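Local atomic coordinates of alpha-1,2-Mannosidase (Trichoderma reesei, PDB entry 1HCU), a protein that probably trims terminal alpha-1,2-linked mannose residues from high-mannose N-glycans with the help of a calcium ion. Residues Val19-His31 and Thr64-Ile77. Residues are numbered along the deposited sequence; the frame is centred on the assembly and turned at random.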
ATOM      1  N   VAL A  19      14.115   8.544 -11.800  1.00 14.10           N
ATOM      2  CA  VAL A  19      12.915   8.469 -10.968  1.00 15.48           C
ATOM      3  C   VAL A  19      12.680   9.825 -10.300  1.00 16.34           C
ATOM      4  O   VAL A  19      11.553  10.319 -10.229  1.00 15.42           O
ATOM      5  CB  VAL A  19      13.060   7.375  -9.886  1.00 14.92           C
ATOM      6  CG1 VAL A  19      11.793   7.294  -9.042  1.00 13.17           C
ATOM      7  CG2 VAL A  19      13.344   6.042 -10.552  1.00 13.77           C
ATOM      8  N   LYS A  20      13.762  10.432  -9.827  1.00 18.42           N
ATOM      9  CA  LYS A  20      13.675  11.733  -9.188  1.00 18.21           C
ATOM     10  C   LYS A  20      13.136  12.744 -10.208  1.00 17.53           C
ATOM     11  O   LYS A  20      12.331  13.613  -9.869  1.00 18.30           O
ATOM     12  CB  LYS A  20      15.052  12.141  -8.669  1.00 16.86           C
ATOM     13  CG  LYS A  20      15.040  13.405  -7.848  1.00 22.22           C
ATOM     14  CD  LYS A  20      16.391  13.673  -7.204  1.00 21.32           C
ATOM     15  CE  LYS A  20      16.329  14.974  -6.424  1.00 22.63           C
ATOM     16  NZ  LYS A  20      17.593  15.280  -5.719  1.00 24.83           N
ATOM     17  N   ALA A  21      13.555  12.607 -11.465  1.00 16.77           N
ATOM     18  CA  ALA A  21      13.098  13.496 -12.531  1.00 15.79           C
ATOM     19  C   ALA A  21      11.598  13.311 -12.805  1.00 14.67           C
ATOM     20  O   ALA A  21      10.889  14.288 -13.068  1.00 17.28           O
ATOM     21  CB  ALA A  21      13.912  13.243 -13.812  1.00 17.40           C
ATOM     22  N   ALA A  22      11.117  12.069 -12.755  1.00 11.26           N
ATOM     23  CA  ALA A  22       9.692  11.794 -12.970  1.00 10.41           C
ATOM     24  C   ALA A  22       8.869  12.392 -11.832  1.00 11.51           C
ATOM     25  O   ALA A  22       7.748  12.874 -12.041  1.00 11.66           O
ATOM     26  CB  ALA A  22       9.438  10.291 -13.059  1.00  8.02           C
ATOM     27  N   PHE A  23       9.426  12.360 -10.625  1.00 10.74           N
ATOM     28  CA  PHE A  23       8.743  12.925  -9.470  1.00 11.90           C
ATOM     29  C   PHE A  23       8.683  14.448  -9.627  1.00 12.67           C
ATOM     30  O   PHE A  23       7.632  15.055  -9.417  1.00 12.15           O
ATOM     31  CB  PHE A  23       9.473  12.527  -8.174  1.00 13.50           C
ATOM     32  CG  PHE A  23       8.840  13.074  -6.920  1.00 14.89           C
ATOM     33  CD1 PHE A  23       9.103  14.378  -6.501  1.00 13.50           C
ATOM     34  CD2 PHE A  23       7.965  12.291  -6.167  1.00 14.15           C
ATOM     35  CE1 PHE A  23       8.506  14.898  -5.354  1.00 15.67           C
ATOM     36  CE2 PHE A  23       7.358  12.803  -5.013  1.00 18.07           C
ATOM     37  CZ  PHE A  23       7.631  14.111  -4.605  1.00 16.02           C
ATOM     38  N   GLN A  24       9.805  15.054 -10.016  1.00 13.43           N
ATOM     39  CA  GLN A  24       9.882  16.503 -10.209  1.00 14.73           C
ATOM     40  C   GLN A  24       8.796  16.994 -11.177  1.00 15.56           C
ATOM     41  O   GLN A  24       8.061  17.943 -10.883  1.00 14.00           O
ATOM     42  CB  GLN A  24      11.269  16.886 -10.753  1.00 16.86           C
ATOM     43  CG  GLN A  24      11.503  18.391 -10.881  1.00 18.43           C
ATOM     44  CD  GLN A  24      11.656  19.076  -9.538  1.00 18.03           C
ATOM     45  OE1 GLN A  24      11.174  20.185  -9.342  1.00 23.64           O
ATOM     46  NE2 GLN A  24      12.336  18.421  -8.611  1.00 17.73           N
ATOM     47  N   THR A  25       8.706  16.329 -12.327  1.00 15.98           N
ATOM     48  CA  THR A  25       7.720  16.657 -13.354  1.00 15.00           C
ATOM     49  C   THR A  25       6.294  16.561 -12.781  1.00 16.26           C
ATOM     50  O   THR A  25       5.498  17.509 -12.872  1.00 14.51           O
ATOM     51  CB  THR A  25       7.877  15.692 -14.550  1.00 14.92           C
ATOM     52  OG1 THR A  25       9.194  15.837 -15.100  1.00 14.35           O
ATOM     53  CG2 THR A  25       6.847  15.977 -15.620  1.00 13.74           C
ATOM     54  N   SER A  26       5.989  15.412 -12.186  1.00 15.58           N
ATOM     55  CA  SER A  26       4.688  15.163 -11.576  1.00 15.25           C
ATOM     56  C   SER A  26       4.346  16.261 -10.556  1.00 15.95           C
ATOM     57  O   SER A  26       3.221  16.768 -10.527  1.00 14.27           O
ATOM     58  CB  SER A  26       4.698  13.792 -10.892  1.00 13.71           C
ATOM     59  OG  SER A  26       5.094  12.780 -11.810  1.00 16.55           O
ATOM     60  N   TRP A  27       5.322  16.640  -9.733  1.00 15.66           N
ATOM     61  CA  TRP A  27       5.088  17.684  -8.743  1.00 16.92           C
ATOM     62  C   TRP A  27       4.802  19.051  -9.361  1.00 17.80           C
ATOM     63  O   TRP A  27       3.823  19.702  -8.996  1.00 18.29           O
ATOM     64  CB  TRP A  27       6.269  17.811  -7.783  1.00 18.26           C
ATOM     65  CG  TRP A  27       6.082  18.960  -6.836  1.00 20.43           C
ATOM     66  CD1 TRP A  27       6.671  20.195  -6.908  1.00 18.97           C
ATOM     67  CD2 TRP A  27       5.170  19.014  -5.736  1.00 19.47           C
ATOM     68  NE1 TRP A  27       6.174  21.012  -5.923  1.00 19.44           N
ATOM     69  CE2 TRP A  27       5.251  20.314  -5.189  1.00 20.18           C
ATOM     70  CE3 TRP A  27       4.287  18.091  -5.161  1.00 19.60           C
ATOM     71  CZ2 TRP A  27       4.480  20.715  -4.093  1.00 19.07           C
ATOM     72  CZ3 TRP A  27       3.517  18.493  -4.067  1.00 19.94           C
ATOM     73  CH2 TRP A  27       3.622  19.793  -3.547  1.00 19.15           C
ATOM     74  N   ASN A  28       5.665  19.488 -10.280  1.00 18.08           N
ATOM     75  CA  ASN A  28       5.492  20.778 -10.951  1.00 17.33           C
ATOM     76  C   ASN A  28       4.072  20.878 -11.503  1.00 18.01           C
ATOM     77  O   ASN A  28       3.360  21.863 -11.274  1.00 18.15           O
ATOM     78  CB  ASN A  28       6.474  20.924 -12.119  1.00 18.01           C
ATOM     79  CG  ASN A  28       7.921  21.046 -11.673  1.00 18.63           C
ATOM     80  OD1 ASN A  28       8.834  20.976 -12.494  1.00 21.85           O
ATOM     81  ND2 ASN A  28       8.138  21.240 -10.382  1.00 19.69           N
ATOM     82  N   ALA A  29       3.671  19.851 -12.242  1.00 16.43           N
ATOM     83  CA  ALA A  29       2.350  19.827 -12.832  1.00 15.04           C
ATOM     84  C   ALA A  29       1.279  19.885 -11.743  1.00 15.83           C
ATOM     85  O   ALA A  29       0.323  20.657 -11.849  1.00 15.51           O
ATOM     86  CB  ALA A  29       2.181  18.581 -13.683  1.00 11.92           C
ATOM     87  N   TYR A  30       1.431  19.079 -10.695  1.00 15.28           N
ATOM     88  CA  TYR A  30       0.442  19.081  -9.621  1.00 17.27           C
ATOM     89  C   TYR A  30       0.386  20.424  -8.902  1.00 17.36           C
ATOM     90  O   TYR A  30      -0.690  20.945  -8.621  1.00 14.61           O
ATOM     91  CB  TYR A  30       0.732  17.967  -8.600  1.00 16.55           C
ATOM     92  CG  TYR A  30      -0.017  18.144  -7.295  1.00 16.06           C
ATOM     93  CD1 TYR A  30       0.613  18.684  -6.173  1.00 17.47           C
ATOM     94  CD2 TYR A  30      -1.378  17.856  -7.205  1.00 17.46           C
ATOM     95  CE1 TYR A  30      -0.096  18.940  -4.994  1.00 17.59           C
ATOM     96  CE2 TYR A  30      -2.096  18.110  -6.028  1.00 17.51           C
ATOM     97  CZ  TYR A  30      -1.450  18.654  -4.933  1.00 16.63           C
ATOM     98  OH  TYR A  30      -2.158  18.943  -3.791  1.00 17.03           O
ATOM     99  N   HIS A  31       1.555  20.977  -8.611  1.00 20.05           N
ATOM    100  CA  HIS A  31       1.644  22.251  -7.910  1.00 23.93           C
ATOM    101  C   HIS A  31       1.005  23.386  -8.694  1.00 25.23           C
ATOM    102  O   HIS A  31       0.333  24.245  -8.127  1.00 24.04           O
ATOM    103  CB  HIS A  31       3.111  22.597  -7.638  1.00 26.64           C
ATOM    104  CG  HIS A  31       3.298  23.847  -6.838  1.00 29.19           C
ATOM    105  ND1 HIS A  31       4.485  24.546  -6.820  1.00 31.52           N
ATOM    106  CD2 HIS A  31       2.456  24.516  -6.016  1.00 31.26           C
ATOM    107  CE1 HIS A  31       4.365  25.594  -6.022  1.00 31.80           C
ATOM    108  NE2 HIS A  31       3.143  25.599  -5.522  1.00 31.10           N
ATOM    109  N   THR A  64       8.309  11.428   0.288  1.00 11.15           N
ATOM    110  CA  THR A  64       9.068  10.984  -0.866  1.00 11.41           C
ATOM    111  C   THR A  64      10.023  12.120  -1.227  1.00 12.55           C
ATOM    112  O   THR A  64      11.194  11.887  -1.529  1.00 13.54           O
ATOM    113  CB  THR A  64       8.147  10.663  -2.062  1.00 11.33           C
ATOM    114  OG1 THR A  64       7.260   9.592  -1.707  1.00 11.35           O
ATOM    115  CG2 THR A  64       8.970  10.244  -3.273  1.00 10.64           C
ATOM    116  N   ALA A  65       9.524  13.355  -1.161  1.00 12.80           N
ATOM    117  CA  ALA A  65      10.325  14.540  -1.469  1.00 11.72           C
ATOM    118  C   ALA A  65      11.472  14.681  -0.478  1.00 12.36           C
ATOM    119  O   ALA A  65      12.541  15.176  -0.822  1.00 15.12           O
ATOM    120  CB  ALA A  65       9.448  15.791  -1.428  1.00  9.05           C
ATOM    121  N   ILE A  66      11.245  14.255   0.759  1.00 12.87           N
ATOM    122  CA  ILE A  66      12.281  14.342   1.784  1.00 12.93           C
ATOM    123  C   ILE A  66      13.417  13.361   1.496  1.00 12.28           C
ATOM    124  O   ILE A  66      14.584  13.726   1.569  1.00 13.39           O
ATOM    125  CB  ILE A  66      11.703  14.041   3.190  1.00 12.17           C
ATOM    126  CG1 ILE A  66      10.800  15.184   3.638  1.00 10.87           C
ATOM    127  CG2 ILE A  66      12.830  13.848   4.191  1.00 10.65           C
ATOM    128  CD1 ILE A  66      10.054  14.891   4.913  1.00 10.69           C
ATOM    129  N   LEU A  67      13.068  12.121   1.161  1.00 12.60           N
ATOM    130  CA  LEU A  67      14.069  11.085   0.879  1.00 13.14           C
ATOM    131  C   LEU A  67      14.871  11.376  -0.387  1.00 13.47           C
ATOM    132  O   LEU A  67      15.979  10.863  -0.558  1.00 13.23           O
ATOM    133  CB  LEU A  67      13.390   9.714   0.748  1.00 10.22           C
ATOM    134  CG  LEU A  67      12.566   9.238   1.950  1.00 11.77           C
ATOM    135  CD1 LEU A  67      11.899   7.908   1.625  1.00 11.61           C
ATOM    136  CD2 LEU A  67      13.468   9.096   3.166  1.00 11.55           C
ATOM    137  N   MET A  68      14.305  12.191  -1.272  1.00 13.86           N
ATOM    138  CA  MET A  68      14.966  12.546  -2.518  1.00 16.27           C
ATOM    139  C   MET A  68      15.826  13.795  -2.367  1.00 17.81           C
ATOM    140  O   MET A  68      16.551  14.168  -3.283  1.00 19.55           O
ATOM    141  CB  MET A  68      13.931  12.777  -3.622  1.00 16.32           C
ATOM    142  CG  MET A  68      13.217  11.516  -4.079  1.00 15.76           C
ATOM    143  SD  MET A  68      11.894  11.880  -5.247  1.00 14.36           S
ATOM    144  CE  MET A  68      11.740  10.311  -6.113  1.00 11.90           C
ATOM    145  N   GLY A  69      15.743  14.447  -1.216  1.00 19.46           N
ATOM    146  CA  GLY A  69      16.538  15.645  -1.008  1.00 20.97           C
ATOM    147  C   GLY A  69      15.965  16.873  -1.701  1.00 22.08           C
ATOM    148  O   GLY A  69      16.699  17.809  -2.015  1.00 21.89           O
ATOM    149  N   ASP A  70      14.655  16.872  -1.939  1.00 22.17           N
ATOM    150  CA  ASP A  70      13.997  18.000  -2.589  1.00 21.27           C
ATOM    151  C   ASP A  70      13.590  19.069  -1.593  1.00 21.19           C
ATOM    152  O   ASP A  70      12.405  19.259  -1.302  1.00 19.02           O
ATOM    153  CB  ASP A  70      12.774  17.525  -3.363  1.00 21.13           C
ATOM    154  CG  ASP A  70      13.136  16.562  -4.460  1.00 22.32           C
ATOM    155  OD1 ASP A  70      14.335  16.510  -4.819  1.00 24.24           O
ATOM    156  OD2 ASP A  70      12.235  15.866  -4.969  1.00 22.29           O
ATOM    157  N   ALA A  71      14.590  19.779  -1.088  1.00 21.52           N
ATOM    158  CA  ALA A  71      14.375  20.832  -0.111  1.00 22.31           C
ATOM    159  C   ALA A  71      13.225  21.777  -0.479  1.00 22.76           C
ATOM    160  O   ALA A  71      12.296  21.952   0.307  1.00 23.75           O
ATOM    161  CB  ALA A  71      15.673  21.618   0.092  1.00 20.76           C
ATOM    162  N   ASP A  72      13.276  22.375  -1.666  1.00 22.46           N
ATOM    163  CA  ASP A  72      12.230  23.308  -2.095  1.00 23.52           C
ATOM    164  C   ASP A  72      10.807  22.772  -2.012  1.00 21.89           C
ATOM    165  O   ASP A  72       9.927  23.416  -1.447  1.00 22.63           O
ATOM    166  CB  ASP A  72      12.508  23.784  -3.520  1.00 27.94           C
ATOM    167  CG  ASP A  72      13.592  24.836  -3.575  1.00 30.91           C
ATOM    168  OD1 ASP A  72      14.418  24.889  -2.632  1.00 32.34           O
ATOM    169  OD2 ASP A  72      13.624  25.600  -4.563  1.00 34.21           O
ATOM    170  N   ILE A  73      10.572  21.605  -2.593  1.00 19.30           N
ATOM    171  CA  ILE A  73       9.250  21.014  -2.550  1.00 17.19           C
ATOM    172  C   ILE A  73       8.845  20.767  -1.102  1.00 15.79           C
ATOM    173  O   ILE A  73       7.698  21.007  -0.729  1.00 16.98           O
ATOM    174  CB  ILE A  73       9.212  19.678  -3.329  1.00 17.22           C
ATOM    175  CG1 ILE A  73       9.527  19.942  -4.807  1.00 13.05           C
ATOM    176  CG2 ILE A  73       7.849  19.009  -3.158  1.00 14.79           C
ATOM    177  CD1 ILE A  73       9.656  18.698  -5.646  1.00 13.83           C
ATOM    178  N   VAL A  74       9.789  20.309  -0.286  1.00 14.85           N
ATOM    179  CA  VAL A  74       9.503  20.030   1.114  1.00 16.74           C
ATOM    180  C   VAL A  74       9.031  21.291   1.818  1.00 18.36           C
ATOM    181  O   VAL A  74       8.036  21.280   2.543  1.00 19.44           O
ATOM    182  CB  VAL A  74      10.743  19.480   1.857  1.00 16.24           C
ATOM    183  CG1 VAL A  74      10.447  19.331   3.347  1.00 16.55           C
ATOM    184  CG2 VAL A  74      11.140  18.151   1.280  1.00 15.71           C
ATOM    185  N   ASN A  75       9.747  22.383   1.597  1.00 20.36           N
ATOM    186  CA  ASN A  75       9.393  23.643   2.216  1.00 21.29           C
ATOM    187  C   ASN A  75       7.997  24.099   1.789  1.00 20.72           C
ATOM    188  O   ASN A  75       7.219  24.573   2.617  1.00 19.91           O
ATOM    189  CB  ASN A  75      10.441  24.701   1.867  1.00 24.20           C
ATOM    190  CG  ASN A  75      10.041  26.088   2.328  1.00 29.16           C
ATOM    191  OD1 ASN A  75       9.379  26.835   1.595  1.00 29.42           O
ATOM    192  ND2 ASN A  75      10.422  26.439   3.558  1.00 30.71           N
ATOM    193  N   THR A  76       7.678  23.940   0.507  1.00 19.84           N
ATOM    194  CA  THR A  76       6.374  24.347  -0.012  1.00 18.84           C
ATOM    195  C   THR A  76       5.234  23.647   0.726  1.00 19.20           C
ATOM    196  O   THR A  76       4.250  24.280   1.112  1.00 19.41           O
ATOM    197  CB  THR A  76       6.249  24.034  -1.526  1.00 18.14           C
ATOM    198  OG1 THR A  76       7.317  24.667  -2.240  1.00 21.29           O
ATOM    199  CG2 THR A  76       4.922  24.541  -2.072  1.00 15.39           C
ATOM    200  N   ILE A  77       5.375  22.338   0.921  1.00 20.29           N
ATOM    201  CA  ILE A  77       4.357  21.534   1.594  1.00 19.33           C
ATOM    202  C   ILE A  77       4.286  21.861   3.080  1.00 18.73           C
ATOM    203  O   ILE A  77       3.201  22.024   3.635  1.00 18.93           O
ATOM    204  CB  ILE A  77       4.633  20.013   1.392  1.00 19.76           C
ATOM    205  CG1 ILE A  77       4.748  19.709  -0.109  1.00 19.47           C
ATOM    206  CG2 ILE A  77       3.487  19.185   1.973  1.00 18.33           C
ATOM    207  CD1 ILE A  77       5.143  18.280  -0.437  1.00 19.38           C
TER
HETATM  208  O   HOH W   1      12.557  15.297  -7.569  1.00 18.84           O
HETATM  209  O   HOH W   2       7.762  23.466  -5.320  1.00 21.24           O
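Phe23 and Trp27, one helical turn apart on helix 13-33, pack against the junction of helices 56-67 and 71-80, where Gly69, at positive phi, completes a Schellman motif. The contact joins these helices within the family 47 alpha/alpha barrel, away from the predicted catalytic residues. Met68 SD lies over one face of the Phe23 ring, 4.1 Å from its centroid and 26° off the normal, a Met-aromatic contact, while Ile73 CD1 meets that ring at its edge. The Trp27 indole is covered on both faces: Ile73 CG2 makes a CH-pi contact 3.7 Å from the five-membered ring's centroid, and His31 CB lies opposite, offset toward the rim. CG anti to the backbone N (chi1 175°) turns the indole toward helix 71-80, where CH2 meets Ile77 CG1 at 3.6 Å. Phe454 of helix 451-465 packs edge-to-face on Phe23, extending this buried core.

The rim is looser: exposed His31 NE2 stays 4.0 Å from Thr76 CG2, and Gln24 NE2 merely brushes Ile73 CD1. At the polar, partly exposed end, extended Lys20 sends NZ to Met68 O (2.9 Å, C=O...N angle 165°) and forms a longer salt bridge to Asp70 OD1 at 3.6 Å. One water donates to both Lys20 O and Asp70 OD2. Apolar packing thus seats the helices, while the lysine, probably charged, ties down the turn between them.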